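Local coordinates for M32 carboxypeptidase (Chitinophagaceae bacterium, PDB 7A03), which probably removes amino acids one at a time from the C-terminal end of peptides, as a metal-dependent carboxypeptidase of the M32 family, at residues V24-Q35 / R47-A58; A135-K143 / H410-Y418. All coordinates share one frame; numbering follows the deposited sequence.

Contact 1 of 2, residues V24-Q35 / R47-A58; sequences VRNAIAVLGWDQ and RGQQITTLSTIA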
loop_
_atom_site.group_PDB
_atom_site.type_symbol
_atom_site.label_atom_id
_atom_site.label_comp_id
_atom_site.label_asym_id
_atom_site.label_seq_id
_atom_site.Cartn_x
_atom_site.Cartn_y
_atom_site.Cartn_z
ATOM N N VAL A 24 15.759 15.383 8.329
ATOM C CA VAL A 24 16.339 15.190 6.998
ATOM C C VAL A 24 15.415 14.366 6.107
ATOM O O VAL A 24 15.218 14.682 4.925
ATOM C CB VAL A 24 17.744 14.568 7.085
ATOM C CG1 VAL A 24 18.333 14.449 5.689
ATOM C CG2 VAL A 24 18.655 15.417 7.975
ATOM N N ARG A 25 14.854 13.280 6.645
ATOM C CA ARG A 25 14.023 12.411 5.812
ATOM C C ARG A 25 12.748 13.122 5.369
ATOM O O ARG A 25 12.295 12.964 4.231
ATOM C CB ARG A 25 13.720 11.101 6.546
ATOM C CG ARG A 25 14.964 10.259 6.794
ATOM C CD ARG A 25 14.693 8.760 6.808
ATOM N NE ARG A 25 15.926 8.018 7.085
ATOM C CZ ARG A 25 16.793 7.624 6.154
ATOM N NH1 ARG A 25 16.570 7.894 4.873
ATOM N NH2 ARG A 25 17.893 6.959 6.502
ATOM N N ASN A 26 12.193 13.963 6.235
ATOM C CA ASN A 26 11.012 14.713 5.840
ATOM C C ASN A 26 11.354 15.823 4.853
ATOM O O ASN A 26 10.537 16.137 3.981
ATOM C CB ASN A 26 10.296 15.239 7.079
ATOM C CG ASN A 26 9.555 14.135 7.800
ATOM O OD1 ASN A 26 8.785 13.387 7.177
ATOM N ND2 ASN A 26 9.787 14.009 9.098
ATOM N N ALA A 27 12.560 16.402 4.938
ATOM C CA ALA A 27 12.981 17.331 3.890
ATOM C C ALA A 27 13.046 16.622 2.546
ATOM O O ALA A 27 12.617 17.162 1.518
ATOM C CB ALA A 27 14.350 17.930 4.238
ATOM N N ILE A 28 13.573 15.393 2.545
ATOM C CA ILE A 28 13.579 14.576 1.336
ATOM C C ILE A 28 12.154 14.377 0.823
ATOM O O ILE A 28 11.885 14.488 -0.382
ATOM C CB ILE A 28 14.281 13.233 1.607
ATOM C CG1 ILE A 28 15.771 13.449 1.896
ATOM C CG2 ILE A 28 14.072 12.276 0.455
ATOM C CD1 ILE A 28 16.419 12.213 2.516
ATOM N N ALA A 29 11.219 14.088 1.738
ATOM C CA ALA A 29 9.815 13.943 1.358
ATOM C C ALA A 29 9.249 15.210 0.718
ATOM O O ALA A 29 8.473 15.120 -0.237
ATOM C CB ALA A 29 8.974 13.490 2.552
ATOM N N VAL A 30 9.609 16.394 1.236
ATOM C CA VAL A 30 9.153 17.646 0.625
ATOM C C VAL A 30 9.671 17.759 -0.809
ATOM O O VAL A 30 8.927 18.107 -1.742
ATOM C CB VAL A 30 9.592 18.869 1.466
ATOM C CG1 VAL A 30 9.180 20.155 0.773
ATOM C CG2 VAL A 30 8.979 18.826 2.857
ATOM N N LEU A 31 10.961 17.456 -0.997
ATOM C CA LEU A 31 11.541 17.515 -2.335
ATOM C C LEU A 31 10.881 16.506 -3.275
ATOM O O LEU A 31 10.657 16.795 -4.457
ATOM C CB LEU A 31 13.064 17.327 -2.260
ATOM C CG LEU A 31 13.861 18.632 -2.133
ATOM C CD1 LEU A 31 13.530 19.387 -0.841
ATOM C CD2 LEU A 31 15.371 18.314 -2.238
ATOM N N GLY A 32 10.522 15.323 -2.767
ATOM C CA GLY A 32 9.872 14.341 -3.632
ATOM C C GLY A 32 8.427 14.700 -3.942
ATOM O O GLY A 32 7.928 14.453 -5.058
ATOM N N TRP A 33 7.756 15.345 -2.988
ATOM C CA TRP A 33 6.393 15.802 -3.215
ATOM C C TRP A 33 6.383 16.874 -4.291
ATOM O O TRP A 33 5.589 16.814 -5.246
ATOM C CB TRP A 33 5.810 16.339 -1.908
ATOM C CG TRP A 33 4.524 17.083 -2.093
ATOM C CD1 TRP A 33 3.270 16.553 -2.136
ATOM C CD2 TRP A 33 4.363 18.501 -2.281
ATOM N NE1 TRP A 33 2.334 17.543 -2.332
ATOM C CE2 TRP A 33 2.983 18.752 -2.413
ATOM C CE3 TRP A 33 5.250 19.585 -2.321
ATOM C CZ2 TRP A 33 2.465 20.043 -2.608
ATOM C CZ3 TRP A 33 4.737 20.859 -2.523
ATOM C CH2 TRP A 33 3.362 21.082 -2.654
ATOM N N ASP A 34 7.326 17.822 -4.185
ATOM C CA ASP A 34 7.407 18.873 -5.186
ATOM C C ASP A 34 7.797 18.300 -6.542
ATOM O O ASP A 34 7.284 18.736 -7.580
ATOM C CB ASP A 34 8.394 19.935 -4.713
ATOM C CG ASP A 34 8.596 21.022 -5.732
ATOM O OD1 ASP A 34 7.707 21.904 -5.850
ATOM O OD2 ASP A 34 9.640 20.966 -6.421
ATOM N N GLN A 35 8.670 17.288 -6.539
ATOM C CA GLN A 35 9.047 16.604 -7.767
ATOM C C GLN A 35 7.825 16.072 -8.496
ATOM O O GLN A 35 7.779 16.086 -9.731
ATOM C CB GLN A 35 9.993 15.462 -7.407
ATOM C CG GLN A 35 10.540 14.631 -8.548
ATOM C CD GLN A 35 11.633 13.698 -8.026
ATOM O OE1 GLN A 35 11.384 12.880 -7.144
ATOM N NE2 GLN A 35 12.845 13.840 -8.545
ATOM N N ARG A 47 17.231 18.284 -9.037
ATOM C CA ARG A 47 16.406 17.813 -7.939
ATOM C C ARG A 47 16.823 16.409 -7.537
ATOM O O ARG A 47 16.957 16.124 -6.338
ATOM C CB ARG A 47 14.919 17.886 -8.308
ATOM C CG ARG A 47 13.980 17.167 -7.300
ATOM C CD ARG A 47 14.053 17.749 -5.896
ATOM N NE ARG A 47 13.834 19.183 -5.952
ATOM C CZ ARG A 47 12.636 19.741 -6.061
ATOM N NH1 ARG A 47 11.520 18.993 -6.067
ATOM N NH2 ARG A 47 12.554 21.057 -6.173
ATOM N N GLY A 48 17.158 15.569 -8.525
ATOM C CA GLY A 48 17.599 14.226 -8.179
ATOM C C GLY A 48 18.884 14.268 -7.383
ATOM O O GLY A 48 19.026 13.594 -6.343
ATOM N N GLN A 49 19.802 15.136 -7.809
ATOM C CA GLN A 49 21.069 15.256 -7.119
ATOM C C GLN A 49 20.839 15.695 -5.688
ATOM O O GLN A 49 21.435 15.144 -4.748
ATOM C CB GLN A 49 21.920 16.279 -7.863
ATOM C CG GLN A 49 23.249 16.573 -7.245
ATOM C CD GLN A 49 24.055 17.523 -8.093
ATOM O OE1 GLN A 49 24.508 17.164 -9.183
ATOM N NE2 GLN A 49 24.222 18.751 -7.613
ATOM N N GLN A 50 19.906 16.628 -5.492
ATOM C CA GLN A 50 19.715 17.152 -4.152
ATOM C C GLN A 50 19.110 16.089 -3.254
ATOM O O GLN A 50 19.561 15.911 -2.116
ATOM C CB GLN A 50 18.907 18.447 -4.204
ATOM C CG GLN A 50 19.727 19.592 -4.798
ATOM C CD GLN A 50 18.891 20.723 -5.370
ATOM O OE1 GLN A 50 17.674 20.741 -5.230
ATOM N NE2 GLN A 50 19.553 21.670 -6.045
ATOM N N ILE A 51 18.167 15.303 -3.792
ATOM C CA ILE A 51 17.590 14.234 -2.985
ATOM C C ILE A 51 18.672 13.231 -2.604
ATOM O O ILE A 51 18.776 12.832 -1.431
ATOM C CB ILE A 51 16.405 13.577 -3.710
ATOM C CG1 ILE A 51 15.203 14.534 -3.702
ATOM C CG2 ILE A 51 16.087 12.211 -3.035
ATOM C CD1 ILE A 51 14.083 14.172 -4.690
ATOM N N THR A 52 19.562 12.903 -3.557
ATOM C CA THR A 52 20.601 11.915 -3.274
ATOM C C THR A 52 21.526 12.429 -2.186
ATOM O O THR A 52 21.849 11.704 -1.233
ATOM C CB THR A 52 21.357 11.585 -4.561
ATOM O OG1 THR A 52 20.447 10.938 -5.461
ATOM C CG2 THR A 52 22.539 10.651 -4.293
ATOM N N THR A 53 21.870 13.721 -2.236
ATOM C CA THR A 53 22.777 14.227 -1.221
ATOM C C THR A 53 22.146 14.102 0.157
ATOM O O THR A 53 22.765 13.566 1.093
ATOM C CB THR A 53 23.164 15.661 -1.573
ATOM O OG1 THR A 53 24.151 15.588 -2.616
ATOM C CG2 THR A 53 23.748 16.401 -0.367
ATOM N N LEU A 54 20.865 14.464 0.258
ATOM C CA LEU A 54 20.205 14.391 1.555
ATOM C C LEU A 54 20.059 12.945 2.004
ATOM O O LEU A 54 20.236 12.645 3.190
ATOM C CB LEU A 54 18.850 15.085 1.504
ATOM C CG LEU A 54 18.801 16.611 1.376
ATOM C CD1 LEU A 54 17.355 17.040 1.421
ATOM C CD2 LEU A 54 19.554 17.250 2.512
ATOM N N SER A 55 19.791 12.036 1.057
ATOM C CA SER A 55 19.614 10.640 1.430
ATOM C C SER A 55 20.906 10.094 2.001
ATOM O O SER A 55 20.897 9.412 3.042
ATOM C CB SER A 55 19.145 9.816 0.230
ATOM O OG SER A 55 17.876 10.264 -0.238
ATOM N N THR A 56 22.036 10.467 1.379
ATOM C CA THR A 56 23.317 10.007 1.883
ATOM C C THR A 56 23.534 10.539 3.283
ATOM O O THR A 56 23.908 9.781 4.187
ATOM C CB THR A 56 24.443 10.429 0.932
ATOM O OG1 THR A 56 24.241 9.818 -0.347
ATOM C CG2 THR A 56 25.799 10.018 1.466
ATOM N N ILE A 57 23.212 11.821 3.506
ATOM C CA ILE A 57 23.388 12.379 4.841
ATOM C C ILE A 57 22.523 11.626 5.845
ATOM O O ILE A 57 22.998 11.248 6.927
ATOM C CB ILE A 57 23.097 13.893 4.834
ATOM C CG1 ILE A 57 24.224 14.649 4.119
ATOM C CG2 ILE A 57 22.873 14.420 6.265
ATOM C CD1 ILE A 57 23.850 16.081 3.761
ATOM N N ALA A 58 21.262 11.349 5.482
ATOM C CA ALA A 58 20.390 10.662 6.432
ATOM C C ALA A 58 20.973 9.312 6.776
ATOM O O ALA A 58 20.975 8.900 7.947
ATOM C CB ALA A 58 18.992 10.484 5.856
HETATM O O HOH W 1 18.823 7.382 3.475
#

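Contact 2 of 2, residues A135-K143 / H410-Y418; sequences ALARMVELK and HWSHGSFGY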
loop_
_atom_site.group_PDB
_atom_site.type_symbol
_atom_site.label_atom_id
_atom_site.label_comp_id
_atom_site.label_asym_id
_atom_site.label_seq_id
_atom_site.Cartn_x
_atom_site.Cartn_y
_atom_site.Cartn_z
ATOM N N ALA A 135 19.392 -8.046 -16.693
ATOM C CA ALA A 135 19.356 -7.226 -15.484
ATOM C C ALA A 135 18.536 -7.898 -14.388
ATOM O O ALA A 135 18.930 -7.894 -13.214
ATOM C CB ALA A 135 18.815 -5.830 -15.793
ATOM N N LEU A 136 17.405 -8.509 -14.757
ATOM C CA LEU A 136 16.584 -9.186 -13.758
ATOM C C LEU A 136 17.292 -10.415 -13.196
ATOM O O LEU A 136 17.169 -10.719 -12.005
ATOM C CB LEU A 136 15.217 -9.557 -14.339
ATOM C CG LEU A 136 14.241 -10.128 -13.304
ATOM C CD1 LEU A 136 13.902 -9.074 -12.253
ATOM C CD2 LEU A 136 12.970 -10.680 -13.957
ATOM N N ALA A 137 18.039 -11.134 -14.035
ATOM C CA ALA A 137 18.803 -12.279 -13.549
ATOM C C ALA A 137 19.854 -11.845 -12.532
ATOM O O ALA A 137 20.022 -12.487 -11.484
ATOM C CB ALA A 137 19.471 -12.984 -14.729
ATOM N N ARG A 138 20.566 -10.755 -12.831
ATOM C CA ARG A 138 21.531 -10.193 -11.884
ATOM C C ARG A 138 20.853 -9.792 -10.571
ATOM O O ARG A 138 21.334 -10.126 -9.475
ATOM C CB ARG A 138 22.235 -9.000 -12.538
ATOM C CG ARG A 138 23.187 -8.220 -11.642
ATOM C CD ARG A 138 24.248 -9.102 -11.020
ATOM N NE ARG A 138 25.313 -8.294 -10.428
ATOM C CZ ARG A 138 26.309 -8.782 -9.695
ATOM N NH1 ARG A 138 26.384 -10.083 -9.452
ATOM N NH2 ARG A 138 27.227 -7.964 -9.199
ATOM N N MET A 139 19.723 -9.082 -10.672
ATOM C CA MET A 139 18.966 -8.676 -9.490
ATOM C C MET A 139 18.589 -9.879 -8.632
ATOM O O MET A 139 18.763 -9.863 -7.408
ATOM C CB MET A 139 17.705 -7.922 -9.914
ATOM C CG MET A 139 16.835 -7.455 -8.743
ATOM S SD MET A 139 17.692 -6.268 -7.680
ATOM C CE MET A 139 17.668 -4.826 -8.727
ATOM N N VAL A 140 18.072 -10.937 -9.262
ATOM C CA VAL A 140 17.629 -12.110 -8.518
ATOM C C VAL A 140 18.804 -12.785 -7.816
ATOM O O VAL A 140 18.687 -13.218 -6.661
ATOM C CB VAL A 140 16.863 -13.078 -9.446
ATOM C CG1 VAL A 140 16.649 -14.437 -8.773
ATOM C CG2 VAL A 140 15.532 -12.469 -9.844
ATOM N N GLU A 141 19.945 -12.911 -8.509
ATOM C CA GLU A 141 21.135 -13.476 -7.874
ATOM C C GLU A 141 21.510 -12.691 -6.620
ATOM O O GLU A 141 21.774 -13.271 -5.551
ATOM C CB GLU A 141 22.309 -13.468 -8.856
ATOM C CG GLU A 141 22.111 -14.292 -10.114
ATOM C CD GLU A 141 23.401 -14.476 -10.900
ATOM O OE1 GLU A 141 24.409 -13.812 -10.564
ATOM O OE2 GLU A 141 23.403 -15.279 -11.859
ATOM N N LEU A 142 21.528 -11.360 -6.733
ATOM C CA LEU A 142 21.903 -10.545 -5.583
ATOM C C LEU A 142 20.877 -10.666 -4.460
ATOM O O LEU A 142 21.235 -10.670 -3.274
ATOM C CB LEU A 142 22.132 -9.095 -6.007
ATOM C CG LEU A 142 23.418 -8.886 -6.823
ATOM C CD1 LEU A 142 23.527 -7.466 -7.362
ATOM C CD2 LEU A 142 24.624 -9.230 -5.968
ATOM N N LYS A 143 19.601 -10.822 -4.814
ATOM C CA LYS A 143 18.567 -10.938 -3.790
ATOM C C LYS A 143 18.703 -12.244 -3.022
ATOM O O LYS A 143 18.458 -12.293 -1.811
ATOM C CB LYS A 143 17.187 -10.822 -4.436
ATOM C CG LYS A 143 16.814 -9.410 -4.807
ATOM C CD LYS A 143 16.400 -8.626 -3.564
ATOM C CE LYS A 143 16.758 -7.166 -3.671
ATOM N NZ LYS A 143 16.147 -6.462 -2.514
ATOM N N HIS A 410 8.280 -2.915 -9.694
ATOM C CA HIS A 410 8.820 -3.281 -8.388
ATOM C C HIS A 410 10.150 -4.011 -8.511
ATOM O O HIS A 410 11.119 -3.679 -7.813
ATOM C CB HIS A 410 7.791 -4.097 -7.595
ATOM C CG HIS A 410 6.521 -3.349 -7.316
ATOM N ND1 HIS A 410 5.733 -2.817 -8.314
ATOM C CD2 HIS A 410 5.903 -3.044 -6.149
ATOM C CE1 HIS A 410 4.687 -2.216 -7.777
ATOM N NE2 HIS A 410 4.767 -2.340 -6.463
ATOM N N TRP A 411 10.230 -4.983 -9.423
ATOM C CA TRP A 411 11.424 -5.812 -9.523
ATOM C C TRP A 411 12.630 -4.995 -9.959
ATOM O O TRP A 411 13.741 -5.217 -9.466
ATOM C CB TRP A 411 11.179 -6.978 -10.478
ATOM C CG TRP A 411 10.186 -7.977 -9.937
ATOM C CD1 TRP A 411 9.780 -8.108 -8.642
ATOM C CD2 TRP A 411 9.503 -8.987 -10.674
ATOM N NE1 TRP A 411 8.864 -9.130 -8.527
ATOM C CE2 TRP A 411 8.688 -9.694 -9.762
ATOM C CE3 TRP A 411 9.496 -9.366 -12.018
ATOM C CZ2 TRP A 411 7.880 -10.757 -10.155
ATOM C CZ3 TRP A 411 8.692 -10.420 -12.405
ATOM C CH2 TRP A 411 7.892 -11.096 -11.480
ATOM N N SER A 412 12.430 -4.035 -10.872
ATOM C CA SER A 412 13.545 -3.180 -11.281
ATOM C C SER A 412 14.066 -2.331 -10.131
ATOM O O SER A 412 15.226 -1.900 -10.164
ATOM C CB SER A 412 13.155 -2.308 -12.482
ATOM O OG SER A 412 12.318 -1.232 -12.111
ATOM N N HIS A 413 13.245 -2.096 -9.110
ATOM C CA HIS A 413 13.658 -1.345 -7.934
ATOM C C HIS A 413 14.312 -2.224 -6.887
ATOM O O HIS A 413 14.784 -1.695 -5.869
ATOM C CB HIS A 413 12.444 -0.712 -7.260
ATOM C CG HIS A 413 11.923 0.510 -7.945
ATOM N ND1 HIS A 413 10.685 1.041 -7.647
ATOM C CD2 HIS A 413 12.473 1.331 -8.873
ATOM C CE1 HIS A 413 10.486 2.124 -8.379
ATOM N NE2 HIS A 413 11.555 2.321 -9.130
ATOM N N GLY A 414 14.317 -3.537 -7.095
ATOM C CA GLY A 414 14.791 -4.474 -6.102
ATOM C C GLY A 414 13.784 -4.793 -5.024
ATOM O O GLY A 414 14.161 -5.347 -3.990
ATOM N N SER A 415 12.506 -4.465 -5.243
ATOM C CA SER A 415 11.474 -4.623 -4.221
ATOM C C SER A 415 10.844 -6.006 -4.354
ATOM O O SER A 415 9.803 -6.199 -4.984
ATOM C CB SER A 415 10.448 -3.495 -4.275
ATOM O OG SER A 415 11.057 -2.226 -4.491
ATOM N N PHE A 416 11.524 -6.985 -3.763
ATOM C CA PHE A 416 11.056 -8.362 -3.677
ATOM C C PHE A 416 10.503 -8.588 -2.277
ATOM O O PHE A 416 11.130 -8.208 -1.282
ATOM C CB PHE A 416 12.209 -9.336 -3.966
ATOM C CG PHE A 416 12.539 -9.463 -5.435
ATOM C CD1 PHE A 416 13.193 -8.439 -6.104
ATOM C CD2 PHE A 416 12.161 -10.593 -6.151
ATOM C CE1 PHE A 416 13.495 -8.552 -7.452
ATOM C CE2 PHE A 416 12.460 -10.711 -7.497
ATOM C CZ PHE A 416 13.116 -9.690 -8.148
ATOM N N GLY A 417 9.345 -9.243 -2.201
ATOM C CA GLY A 417 8.626 -9.393 -0.962
ATOM C C GLY A 417 7.627 -8.287 -0.687
ATOM O O GLY A 417 7.011 -8.287 0.387
ATOM N N TYR A 418 7.435 -7.360 -1.630
ATOM C CA TYR A 418 6.576 -6.191 -1.475
ATOM C C TYR A 418 5.131 -6.501 -1.848
ATOM O O TYR A 418 4.198 -6.142 -1.121
ATOM C CB TYR A 418 7.112 -5.064 -2.373
ATOM C CG TYR A 418 6.530 -3.684 -2.134
ATOM C CD1 TYR A 418 5.227 -3.373 -2.496
ATOM C CD2 TYR A 418 7.309 -2.677 -1.578
ATOM C CE1 TYR A 418 4.705 -2.103 -2.285
ATOM C CE2 TYR A 418 6.800 -1.409 -1.365
ATOM C CZ TYR A 418 5.504 -1.131 -1.711
ATOM O OH TYR A 418 5.012 0.134 -1.489
HETATM O O HOH W 2 13.573 -7.361 -1.355
#

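Contact 1 of 2, residues V24-Q35 / R47-A58
Leu31, Ile51 and Leu54 interlock knobs-into-holes between two nearly antiparallel helices; the axes of helical segments 24-35 and 47-58 come within 9.3 Å at a signed crossing angle of -163°. Leu31 sits among Arg47, Gln50, Ile51 and Leu54, its CB 3.8 Å from Ile51 CG1. Ile51 enters between Ile28, Leu31, Gly32 and Gln35, and Leu54 between Val24, Ala27, Ile28 and Leu31. Leu54 CB lies 3.5 Å from Ile28 CG1, the two side chains sliding past each other in opposite directions. Val24 CG1, anti to the backbone N (chi1 -177°), reaches Leu54 O and Ala58 CB.

An end-on salt bridge closes one end. Arg47, bent at chi2 and chi3, curls over Leu31 and grips Asp34 OD2 with NH1 (2.7 Å, on the anti lone pair) and NH2 (anti side, out of the carboxylate plane). OD2 lies in the guanidinium plane, which is turned 46° from the carboxylate. NH1 also bonds weakly to Leu31 O.

At the other end Ala58 CB sits 3.5 Å above the Arg25 guanidinium plane, over its centre, and Arg25 NH1 bonds a water that donates to Ser55 O.

Helices 9-37 and 44-62 form a surface hairpin; strand 239-241 meets helix 9-37 through Ala29 and Trp33, and Leu39 touches Asp34 and Arg47.

Contact 2 of 2, residues A135-K143 / H410-Y418
Phe416 turns its ring toward helix 129-150 and meets a row of side chains there, from Leu136 to Lys143. Leu136 CD1 comes in at the ring edge, near its plane, 4.2 Å from Phe416 CZ. The Met139 and Phe416 side chains cross obliquely, with Met139 CG 3.7 Å from Phe416 CE1, while those of Val140 and Phe416 cross at about a right angle, CG2 touching CZ. Lys143 lays CG beside Phe416 CD1. One face of the ring is taken by Trp411 of its own loop, whose CD1 stands 3.7 Å above the plane, offset toward the rim.

Leu136 also reaches Trp411: CD1 packs 3.9 Å from Trp411 CB, and CD2 approaches the indole near CE3. Trp411 NE1 is hydrogen-bonded to Glu369 of helix 358-374.

Met139 bends at chi2 (63°) and chi3 (73°), which folds its thioether back over the turn, SD 3.8 Å from Gly414 CA. Gly414 has a positive phi, a conformation that favours glycine, and its CA presents no side chain to the sulfur.

Lys143 leaves its helix with CG anti to the carbonyl carbon and bends at chi2 and chi3, bringing NZ to Gly414 O at 2.7 Å, in the carbonyl plane. NZ also donates to a water that gives a hydrogen bond to Phe416 O, and it forms a salt bridge with Glu146. That carboxylate, with the carbonyl and the water, probably favours the charged form.

Helices 157-164 and 358-374 add Leu160 and Ile373 to the cluster. The arrangement is part of the loop between helices 382-394 and 420-439, docked by an aromatic pair and a lysine-to-carbonyl bond against a helix of the largely helical M32 carboxypeptidase fold.

Contact 1 is a surface contact between neighbours in sequence, whereas contact 2 is buried and brings together segments 267 residues apart. They share no helix and do not touch: their centres lie about 24 Å apart and their nearest atoms about 11 Å. Contact 1 pairs two regular helices by interlocking aliphatic side chains, with its charged groups at the ends. Contact 2 sets a helix against an irregular loop, so aromatic rings and a glycine turn take the place of the second helix. Polar chemistry follows place: arginines serve a carboxylate and a water at the margins of contact 1, while in contact 2 a buried lysine binds one main-chain oxygen directly, another through water, and Glu146 outside the two segments.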